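Local coordinates for uncharacterized protein (Parabacteroides distasonis, PDB 3LM3) that is of unknown function but is probably a glycoside hydrolase or carbohydrate deacetylase, at residues R342-G347 with E358-M363; R368-R373 with Y383-T388; T219-C224 with G351-N356. All blocks are in the same frame, centred on the assembly; numbering follows the deposited sequence.

Contact 1 (R342-G347 with E358-M363); sequences RFVERG and EIKWFM
Phe343 and Trp361 face each other as a hydrogen-bonded pair in a largely buried antiparallel hairpin, the first two strands of a four-stranded sheet. Strand 342-346 is one of the two outermost strands and strand 358-363 lies inside. Their axes come within 4.7 Å of each other. Four backbone bonds tie them, two between Phe343 and Trp361 and two between Glu345 and Ile359. The Glu345 N bond to Ile359 O is 2.9 Å long.

On the face of Phe343, Glu345, Ile359 and Trp361, the Phe343 ring turns its edge to the other strand. The selenium SE of Met363 lies 4.1 Å from Phe343 CE2, close to the ring plane, a Met-aromatic contact at the edge. Further along, Ile359 CG2 lies 3.8 Å from Glu345 CB. The Glu345 carboxylate turns to His264. Phe222 meets the rings of both Phe343 and Trp361.

The other face carries a salt bridge. Arg346 NE donates to Glu358 OE1 at 2.8 Å. Arg346 NH2 reaches the same Glu358 OE1 at 3.2 Å, on a more bent path. The grip is side-on. Both nitrogens come from one face of the carboxylate, and OE1 stays near the guanidinium plane. The Glu358 chain is extended, with CG anti to the backbone N (chi1 180°), and this brings OE1 across to the arginine. Glu358 OE2 is paired with Arg373 on the next strand, and Trp375 makes a cation-pi contact with Arg346.

Alternating hydrogen-bonded and non-hydrogen-bonded pairs, with one largely apolar face turned to helices 222-225 and 255-277, are typical of a beta hairpin at the edge of a packed antiparallel sheet.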
loop_
_atom_site.group_PDB
_atom_site.type_symbol
_atom_site.label_atom_id
_atom_site.label_comp_id
_atom_site.label_asym_id
_atom_site.label_seq_id
_atom_site.Cartn_x
_atom_site.Cartn_y
_atom_site.Cartn_z
ATOM N N ARG A 342 5.645 14.147 6.892
ATOM C CA ARG A 342 4.535 14.903 7.454
ATOM C C ARG A 342 3.418 14.984 6.428
ATOM O O ARG A 342 3.685 15.118 5.225
ATOM C CB ARG A 342 4.972 16.319 7.810
ATOM C CG ARG A 342 5.968 16.359 8.946
ATOM C CD ARG A 342 6.529 17.748 9.157
ATOM N NE ARG A 342 7.258 18.146 7.970
ATOM C CZ ARG A 342 7.557 19.386 7.598
ATOM N NH1 ARG A 342 7.197 20.436 8.343
ATOM N NH2 ARG A 342 8.245 19.575 6.468
ATOM N N PHE A 343 2.182 14.897 6.926
ATOM C CA PHE A 343 0.984 15.111 6.136
ATOM C C PHE A 343 -0.015 15.943 6.897
ATOM O O PHE A 343 -0.080 15.847 8.122
ATOM C CB PHE A 343 0.327 13.776 5.751
ATOM C CG PHE A 343 1.239 12.872 4.995
ATOM C CD1 PHE A 343 1.440 13.046 3.639
ATOM C CD2 PHE A 343 1.925 11.858 5.639
ATOM C CE1 PHE A 343 2.348 12.250 2.954
ATOM C CE2 PHE A 343 2.831 11.038 4.929
ATOM C CZ PHE A 343 3.020 11.237 3.588
ATOM N N VAL A 344 -0.786 16.728 6.160
ATOM C CA VAL A 344 -1.919 17.487 6.704
ATOM C C VAL A 344 -3.110 17.270 5.782
ATOM O O VAL A 344 -2.961 17.354 4.551
ATOM C CB VAL A 344 -1.608 18.988 6.799
ATOM C CG1 VAL A 344 -2.859 19.775 7.225
ATOM C CG2 VAL A 344 -0.436 19.239 7.741
ATOM N N GLU A 345 -4.271 16.972 6.346
ATOM C CA GLU A 345 -5.480 16.769 5.545
ATOM C C GLU A 345 -6.693 17.277 6.270
ATOM O O GLU A 345 -6.841 17.029 7.448
ATOM C CB GLU A 345 -5.683 15.287 5.269
ATOM C CG GLU A 345 -6.917 15.010 4.405
ATOM C CD GLU A 345 -7.527 13.660 4.579
ATOM O OE1 GLU A 345 -6.918 12.787 5.229
ATOM O OE2 GLU A 345 -8.635 13.432 3.995
ATOM N N ARG A 346 -7.563 17.969 5.547
ATOM C CA ARG A 346 -8.939 18.194 5.994
ATOM C C ARG A 346 -9.877 17.308 5.200
ATOM O O ARG A 346 -9.575 16.900 4.072
ATOM C CB ARG A 346 -9.358 19.651 5.882
ATOM C CG ARG A 346 -8.688 20.516 6.883
ATOM C CD ARG A 346 -9.078 21.968 6.715
ATOM N NE ARG A 346 -8.526 22.748 7.812
ATOM C CZ ARG A 346 -8.895 23.998 8.103
ATOM N NH1 ARG A 346 -9.800 24.623 7.369
ATOM N NH2 ARG A 346 -8.335 24.608 9.139
ATOM N N GLY A 347 -11.027 16.963 5.769
ATOM C CA GLY A 347 -11.939 16.063 5.068
ATOM C C GLY A 347 -12.405 16.650 3.751
ATOM O O GLY A 347 -12.535 17.877 3.615
ATOM N N GLU A 358 -9.432 18.027 10.823
ATOM C CA GLU A 358 -8.103 18.255 10.309
ATOM C C GLU A 358 -7.190 17.250 10.985
ATOM O O GLU A 358 -7.124 17.184 12.247
ATOM C CB GLU A 358 -7.610 19.661 10.603
ATOM C CG GLU A 358 -6.217 19.908 10.070
ATOM C CD GLU A 358 -5.821 21.360 10.215
ATOM O OE1 GLU A 358 -6.211 22.183 9.364
ATOM O OE2 GLU A 358 -5.150 21.679 11.205
ATOM N N ILE A 359 -6.502 16.432 10.177
ATOM C CA ILE A 359 -5.565 15.441 10.702
ATOM C C ILE A 359 -4.155 15.808 10.296
ATOM O O ILE A 359 -3.932 16.256 9.163
ATOM C CB ILE A 359 -5.929 13.988 10.275
ATOM C CG1 ILE A 359 -5.078 12.969 11.045
ATOM C CG2 ILE A 359 -5.786 13.762 8.741
ATOM C CD1 ILE A 359 -5.669 11.564 10.946
ATOM N N LYS A 360 -3.207 15.639 11.214
ATOM C CA LYS A 360 -1.810 15.812 10.926
ATOM C C LYS A 360 -1.095 14.523 11.309
ATOM O O LYS A 360 -1.207 14.059 12.450
ATOM C CB LYS A 360 -1.216 16.972 11.714
ATOM C CG LYS A 360 -1.776 18.316 11.314
ATOM C CD LYS A 360 -1.113 19.471 12.035
ATOM C CE LYS A 360 -1.635 20.778 11.466
ATOM N NZ LYS A 360 -1.099 22.006 12.168
ATOM N N TRP A 361 -0.312 13.973 10.382
ATOM C CA TRP A 361 0.548 12.809 10.652
ATOM C C TRP A 361 2.009 13.222 10.622
ATOM O O TRP A 361 2.399 14.075 9.818
ATOM C CB TRP A 361 0.355 11.727 9.582
ATOM C CG TRP A 361 -0.706 10.721 9.881
ATOM C CD1 TRP A 361 -1.951 10.635 9.318
ATOM C CD2 TRP A 361 -0.631 9.673 10.851
ATOM N NE1 TRP A 361 -2.643 9.564 9.855
ATOM C CE2 TRP A 361 -1.847 8.959 10.797
ATOM C CE3 TRP A 361 0.352 9.254 11.765
ATOM C CZ2 TRP A 361 -2.106 7.880 11.625
ATOM C CZ3 TRP A 361 0.076 8.175 12.592
ATOM C CH2 TRP A 361 -1.129 7.496 12.508
ATOM N N PHE A 362 2.788 12.618 11.515
ATOM C CA PHE A 362 4.235 12.761 11.621
ATOM C C PHE A 362 4.806 11.356 11.689
ATOM O O PHE A 362 4.349 10.547 12.505
ATOM C CB PHE A 362 4.600 13.530 12.899
ATOM C CG PHE A 362 3.950 14.877 12.998
ATOM C CD1 PHE A 362 2.644 14.995 13.449
ATOM C CD2 PHE A 362 4.635 16.039 12.600
ATOM C CE1 PHE A 362 2.027 16.221 13.549
ATOM C CE2 PHE A 362 4.007 17.287 12.696
ATOM C CZ PHE A 362 2.708 17.362 13.156
HETATM N N MSE A 363 5.776 11.054 10.848
HETATM C CA MSE A 363 6.366 9.723 10.812
HETATM C C MSE A 363 7.876 9.834 10.668
HETATM O O MSE A 363 8.383 10.498 9.752
HETATM C CB MSE A 363 5.819 8.926 9.620
HETATM C CG MSE A 363 4.338 8.674 9.673
HETATM SE SE MSE A 363 3.571 8.393 7.924
HETATM C CE MSE A 363 1.719 7.972 8.444
#

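Contact 2 (R368-R373 with Y383-T388); sequences RLALLR and YVIDFT
Strands 368-373 and 383-388 run antiparallel at 142°, and the register slips by one residue between Ala370 and Leu371. Ala370 O takes the N-H of Ile385, with Ile385 N at 2.9 Å. A weak bond of 3.5 Å runs from Asp386 N to the same Ala370 O. Regular pairing resumes on both sides, through Leu372 with Tyr383 and Arg368 with Thr388.

The polar end is a side-on salt bridge. Arg368 NE meets Asp386 OD1 at 2.9 Å, and Arg368 NH2 meets Asp386 OD2 at 2.8 Å. The two planes are 61° apart, so both nitrogens come from above the carboxylate while its oxygens stay near the guanidinium plane. Thr388 OG1 donates to Asp386 OD1 from the opposite face, on the syn side, at 2.8 Å. Held from both faces, the carboxylate is probably limited in its rotation. Gln417 N binds Asp386 OD2, and Asp185 and Ser187 take further N-H groups of the arginine.

On the same face Ala370 CB touches Ile385 CG1 at 3.7 Å. Ile385 CG2 leans on Leu372 CB. With its CG1 between the backbone N and carbonyl carbon (chi1 67°), Ile385 sets one branch against each residue. On the other face, Val384 offers CG1 to Leu369 CD1 and CG2 to Leu371 CD2, the latter at 3.7 Å.

Two residues, Ile385 and Asp386, opposite the single Ala370 make this a classic beta bulge in a beta hairpin.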
loop_
_atom_site.group_PDB
_atom_site.type_symbol
_atom_site.label_atom_id
_atom_site.label_comp_id
_atom_site.label_asym_id
_atom_site.label_seq_id
_atom_site.Cartn_x
_atom_site.Cartn_y
_atom_site.Cartn_z
ATOM N N ARG A 368 5.604 7.189 15.026
ATOM C CA ARG A 368 4.606 7.971 14.306
ATOM C C ARG A 368 3.656 8.601 15.299
ATOM O O ARG A 368 3.446 8.086 16.407
ATOM C CB ARG A 368 3.858 7.127 13.256
ATOM C CG ARG A 368 2.919 6.078 13.833
ATOM C CD ARG A 368 2.120 5.326 12.800
ATOM N NE ARG A 368 0.917 4.770 13.394
ATOM C CZ ARG A 368 0.026 4.025 12.769
ATOM N NH1 ARG A 368 0.239 3.596 11.527
ATOM N NH2 ARG A 368 -1.085 3.684 13.382
ATOM N N LEU A 369 3.056 9.695 14.861
ATOM C CA LEU A 369 2.174 10.511 15.677
ATOM C C LEU A 369 1.091 11.114 14.791
ATOM O O LEU A 369 1.405 11.705 13.778
ATOM C CB LEU A 369 2.953 11.647 16.335
ATOM C CG LEU A 369 2.194 12.746 17.083
ATOM C CD1 LEU A 369 1.615 12.211 18.406
ATOM C CD2 LEU A 369 3.131 13.945 17.393
ATOM N N ALA A 370 -0.164 11.000 15.235
ATOM C CA ALA A 370 -1.298 11.668 14.572
ATOM C C ALA A 370 -2.043 12.572 15.543
ATOM O O ALA A 370 -2.377 12.156 16.665
ATOM C CB ALA A 370 -2.283 10.642 14.035
ATOM N N LEU A 371 -2.343 13.780 15.078
ATOM C CA LEU A 371 -3.113 14.759 15.822
ATOM C C LEU A 371 -4.399 15.019 15.030
ATOM O O LEU A 371 -4.355 15.144 13.790
ATOM C CB LEU A 371 -2.320 16.061 15.952
ATOM C CG LEU A 371 -0.953 15.961 16.620
ATOM C CD1 LEU A 371 -0.257 17.342 16.587
ATOM C CD2 LEU A 371 -1.083 15.441 18.032
ATOM N N LEU A 372 -5.520 15.121 15.728
ATOM C CA LEU A 372 -6.826 15.330 15.099
ATOM C C LEU A 372 -7.502 16.504 15.776
ATOM O O LEU A 372 -7.493 16.612 17.026
ATOM C CB LEU A 372 -7.694 14.094 15.275
ATOM C CG LEU A 372 -8.999 14.091 14.474
ATOM C CD1 LEU A 372 -8.756 13.990 12.965
ATOM C CD2 LEU A 372 -9.892 12.968 14.938
ATOM N N ARG A 373 -8.116 17.367 14.967
ATOM C CA ARG A 373 -8.740 18.603 15.470
ATOM C C ARG A 373 -10.074 18.839 14.767
ATOM O O ARG A 373 -10.183 18.604 13.572
ATOM C CB ARG A 373 -7.821 19.793 15.245
ATOM C CG ARG A 373 -8.342 21.108 15.801
ATOM C CD ARG A 373 -7.262 22.200 15.785
ATOM N NE ARG A 373 -6.832 22.594 14.447
ATOM C CZ ARG A 373 -7.306 23.640 13.761
ATOM N NH1 ARG A 373 -8.254 24.408 14.286
ATOM N NH2 ARG A 373 -6.833 23.917 12.550
ATOM N N TYR A 383 -5.954 16.800 19.380
ATOM C CA TYR A 383 -5.753 15.661 20.240
ATOM C C TYR A 383 -4.873 14.623 19.572
ATOM O O TYR A 383 -4.984 14.359 18.391
ATOM C CB TYR A 383 -7.096 15.009 20.576
ATOM C CG TYR A 383 -7.953 15.871 21.460
ATOM C CD1 TYR A 383 -8.689 16.925 20.934
ATOM C CD2 TYR A 383 -7.990 15.655 22.819
ATOM C CE1 TYR A 383 -9.462 17.739 21.767
ATOM C CE2 TYR A 383 -8.761 16.466 23.667
ATOM C CZ TYR A 383 -9.489 17.499 23.124
ATOM O OH TYR A 383 -10.258 18.318 23.953
ATOM N N VAL A 384 -4.039 13.983 20.377
ATOM C CA VAL A 384 -3.287 12.830 19.935
ATOM C C VAL A 384 -4.251 11.671 19.773
ATOM O O VAL A 384 -4.886 11.230 20.728
ATOM C CB VAL A 384 -2.200 12.426 20.965
ATOM C CG1 VAL A 384 -1.427 11.165 20.501
ATOM C CG2 VAL A 384 -1.205 13.562 21.216
ATOM N N ILE A 385 -4.334 11.136 18.544
ATOM C CA ILE A 385 -5.108 9.928 18.282
ATOM C C ILE A 385 -4.240 8.702 17.987
ATOM O O ILE A 385 -4.744 7.574 17.957
ATOM C CB ILE A 385 -6.175 10.106 17.164
ATOM C CG1 ILE A 385 -5.543 10.327 15.792
ATOM C CG2 ILE A 385 -7.122 11.252 17.541
ATOM C CD1 ILE A 385 -6.557 10.103 14.630
ATOM N N ASP A 386 -2.948 8.912 17.746
ATOM C CA ASP A 386 -2.008 7.807 17.553
ATOM C C ASP A 386 -0.644 8.276 18.021
ATOM O O ASP A 386 -0.186 9.353 17.648
ATOM C CB ASP A 386 -1.940 7.374 16.073
ATOM C CG ASP A 386 -1.270 6.033 15.881
ATOM O OD1 ASP A 386 -0.007 6.025 15.859
ATOM O OD2 ASP A 386 -2.028 5.035 15.695
ATOM N N PHE A 387 0.019 7.460 18.833
ATOM C CA PHE A 387 1.423 7.632 19.147
ATOM C C PHE A 387 1.982 6.237 19.276
ATOM O O PHE A 387 1.644 5.509 20.225
ATOM C CB PHE A 387 1.625 8.445 20.427
ATOM C CG PHE A 387 3.072 8.635 20.780
ATOM C CD1 PHE A 387 3.922 9.334 19.916
ATOM C CD2 PHE A 387 3.582 8.141 21.960
ATOM C CE1 PHE A 387 5.260 9.496 20.221
ATOM C CE2 PHE A 387 4.936 8.312 22.271
ATOM C CZ PHE A 387 5.760 8.997 21.410
ATOM N N THR A 388 2.768 5.829 18.279
ATOM C CA THR A 388 3.282 4.482 18.180
ATOM C C THR A 388 4.800 4.589 18.134
ATOM O O THR A 388 5.358 5.140 17.196
ATOM C CB THR A 388 2.744 3.804 16.906
ATOM O OG1 THR A 388 1.317 3.803 16.907
ATOM C CG2 THR A 388 3.233 2.352 16.780
#

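Contact 3 (T219-C224 with G351-N356); sequences TMDFIC and GDSYNN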
loop_
_atom_site.group_PDB
_atom_site.type_symbol
_atom_site.label_atom_id
_atom_site.label_comp_id
_atom_site.label_asym_id
_atom_site.label_seq_id
_atom_site.Cartn_x
_atom_site.Cartn_y
_atom_site.Cartn_z
ATOM N N THR A 219 -3.140 4.053 -1.331
ATOM C CA THR A 219 -3.128 5.314 -0.596
ATOM C C THR A 219 -4.493 5.545 0.055
ATOM O O THR A 219 -5.517 5.555 -0.627
ATOM C CB THR A 219 -2.774 6.470 -1.519
ATOM O OG1 THR A 219 -1.484 6.216 -2.105
ATOM C CG2 THR A 219 -2.778 7.813 -0.760
HETATM N N MSE A 220 -4.462 5.770 1.365
HETATM C CA MSE A 220 -5.663 6.019 2.158
HETATM C C MSE A 220 -6.003 7.492 2.298
HETATM O O MSE A 220 -5.121 8.351 2.366
HETATM C CB MSE A 220 -5.497 5.461 3.558
HETATM C CG MSE A 220 -5.422 3.970 3.631
HETATM SE SE MSE A 220 -7.042 3.110 3.060
HETATM C CE MSE A 220 -6.586 2.758 1.276
ATOM N N ASP A 221 -7.302 7.759 2.421
ATOM C CA ASP A 221 -7.745 9.029 2.992
ATOM C C ASP A 221 -7.537 8.857 4.488
ATOM O O ASP A 221 -8.190 8.036 5.125
ATOM C CB ASP A 221 -9.201 9.259 2.631
ATOM C CG ASP A 221 -9.733 10.596 3.166
ATOM O OD1 ASP A 221 -9.298 10.996 4.273
ATOM O OD2 ASP A 221 -10.566 11.258 2.469
ATOM N N PHE A 222 -6.618 9.642 5.050
ATOM C CA PHE A 222 -6.240 9.459 6.450
ATOM C C PHE A 222 -7.416 9.604 7.410
ATOM O O PHE A 222 -7.481 8.923 8.440
ATOM C CB PHE A 222 -5.145 10.449 6.861
ATOM C CG PHE A 222 -3.794 10.181 6.258
ATOM C CD1 PHE A 222 -3.143 8.989 6.495
ATOM C CD2 PHE A 222 -3.097 11.184 5.602
ATOM C CE1 PHE A 222 -1.878 8.768 6.008
ATOM C CE2 PHE A 222 -1.815 10.963 5.109
ATOM C CZ PHE A 222 -1.199 9.773 5.348
ATOM N N ILE A 223 -8.362 10.476 7.096
ATOM C CA ILE A 223 -9.537 10.638 7.960
ATOM C C ILE A 223 -10.384 9.361 7.959
ATOM O O ILE A 223 -10.817 8.889 9.019
ATOM C CB ILE A 223 -10.340 11.890 7.557
ATOM C CG1 ILE A 223 -9.508 13.139 7.961
ATOM C CG2 ILE A 223 -11.698 11.914 8.251
ATOM C CD1 ILE A 223 -9.994 14.443 7.387
ATOM N N CYS A 224 -10.606 8.764 6.796
ATOM C CA CYS A 224 -11.376 7.533 6.720
ATOM C C CYS A 224 -10.676 6.380 7.432
ATOM O O CYS A 224 -11.316 5.533 8.068
ATOM C CB CYS A 224 -11.620 7.141 5.272
ATOM S SG CYS A 224 -12.422 8.425 4.256
ATOM N N GLY A 351 -18.911 11.698 1.969
ATOM C CA GLY A 351 -18.969 10.434 2.716
ATOM C C GLY A 351 -18.372 10.554 4.100
ATOM O O GLY A 351 -18.689 11.483 4.851
ATOM N N ASP A 352 -17.529 9.614 4.469
ATOM C CA ASP A 352 -16.909 9.631 5.784
ATOM C C ASP A 352 -15.601 10.422 5.860
ATOM O O ASP A 352 -14.901 10.381 6.858
ATOM C CB ASP A 352 -16.727 8.190 6.318
ATOM C CG ASP A 352 -15.853 7.315 5.425
ATOM O OD1 ASP A 352 -15.785 7.573 4.217
ATOM O OD2 ASP A 352 -15.282 6.328 5.951
ATOM N N SER A 353 -15.263 11.179 4.813
ATOM C CA SER A 353 -14.126 12.107 4.877
ATOM C C SER A 353 -14.665 13.441 5.436
ATOM O O SER A 353 -14.856 14.418 4.715
ATOM C CB SER A 353 -13.497 12.274 3.488
ATOM O OG SER A 353 -12.297 13.043 3.528
ATOM N N TYR A 354 -14.899 13.444 6.740
ATOM C CA TYR A 354 -15.685 14.495 7.398
ATOM C C TYR A 354 -15.002 15.842 7.325
ATOM O O TYR A 354 -13.822 16.008 7.670
ATOM C CB TYR A 354 -16.052 14.114 8.847
ATOM C CG TYR A 354 -16.933 12.883 8.861
ATOM C CD1 TYR A 354 -18.208 12.891 8.311
ATOM C CD2 TYR A 354 -16.484 11.685 9.422
ATOM C CE1 TYR A 354 -19.001 11.763 8.286
ATOM C CE2 TYR A 354 -17.273 10.550 9.378
ATOM C CZ TYR A 354 -18.538 10.597 8.847
ATOM O OH TYR A 354 -19.346 9.483 8.770
ATOM N N ASN A 355 -15.766 16.846 6.895
ATOM C CA ASN A 355 -15.195 18.147 6.591
ATOM C C ASN A 355 -14.676 18.920 7.793
ATOM O O ASN A 355 -13.811 19.753 7.619
ATOM C CB ASN A 355 -16.174 19.018 5.765
ATOM C CG ASN A 355 -17.502 19.309 6.445
ATOM O OD1 ASN A 355 -17.739 18.975 7.617
ATOM N ND2 ASN A 355 -18.383 20.014 5.707
ATOM N N ASN A 356 -15.204 18.629 8.975
ATOM C CA ASN A 356 -14.868 19.366 10.163
ATOM C C ASN A 356 -13.558 18.913 10.785
ATOM O O ASN A 356 -13.106 19.537 11.745
ATOM C CB ASN A 356 -15.971 19.216 11.209
ATOM C CG ASN A 356 -16.057 17.811 11.760
ATOM O OD1 ASN A 356 -16.364 16.876 11.034
ATOM N ND2 ASN A 356 -15.814 17.664 13.074
HETATM O O HOH W 1 -14.258 8.926 9.154
HETATM O O HOH W 2 -14.076 6.114 8.318
#
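The N-terminal end of the short helix 222-225 meets the loop 351-356 here, and Asp221 is the N-cap of that helix. Ser353 OG donates to Asp221 OD2 at 2.7 Å, on the syn side of the carboxylate. This OG stands anti to the backbone N (chi1 -173°), which turns it to the aspartate. The other oxygen, Asp221 OD1, accepts a weak capping bond from Ile223 N. One carboxylate thus serves both the helix start and the loop. Ser353 sits at the centre of an inverse gamma turn, and its OG also accepts from Ser348 N.

Ile223 CG2 packs over the turn, 3.8 Å from Asp352 O and 3.9 Å from Tyr354 N. Cys224 SG lies 3.5 Å from Asp352 OD1. That carboxylate is held mainly by Arg242, with Asn239 N at its second oxygen. Two waters lie along the seam. One lies 2.8 Å from Cys224 O and 2.7 Å from Asp352 OD2. The other is 2.8 Å from Asp352 O and makes a weak contact with Ile223 O.

The loop links strands 341-346 and 357-363. Ile223 reaches Leu357 and Ile359 of the second strand, Ser353 touches Glu345 of the first, and Asp221 also borders helix 255-277.

Overall arrangement
Contacts 1 and 2 are successive hairpins of one four-stranded antiparallel sheet, with centres about 9 Å apart. Strands 357-363 and 367-374 join them, through backbone bonds such as Phe362 N to Leu369 O. Each has a side-on arginine salt bridge, but that of contact 1 uses one carboxylate oxygen at a partly exposed arginine, whereas that of contact 2 uses both and is buried. Contact 3 is also mostly buried, but is smaller, lacks strand pairing and relies on a capped helix start, a loop and waters. Its loop connects the two strands of contact 1, and its Asp221 cap lies next to the Glu345 carboxylate of that hairpin. Contacts 2 and 3 do not touch.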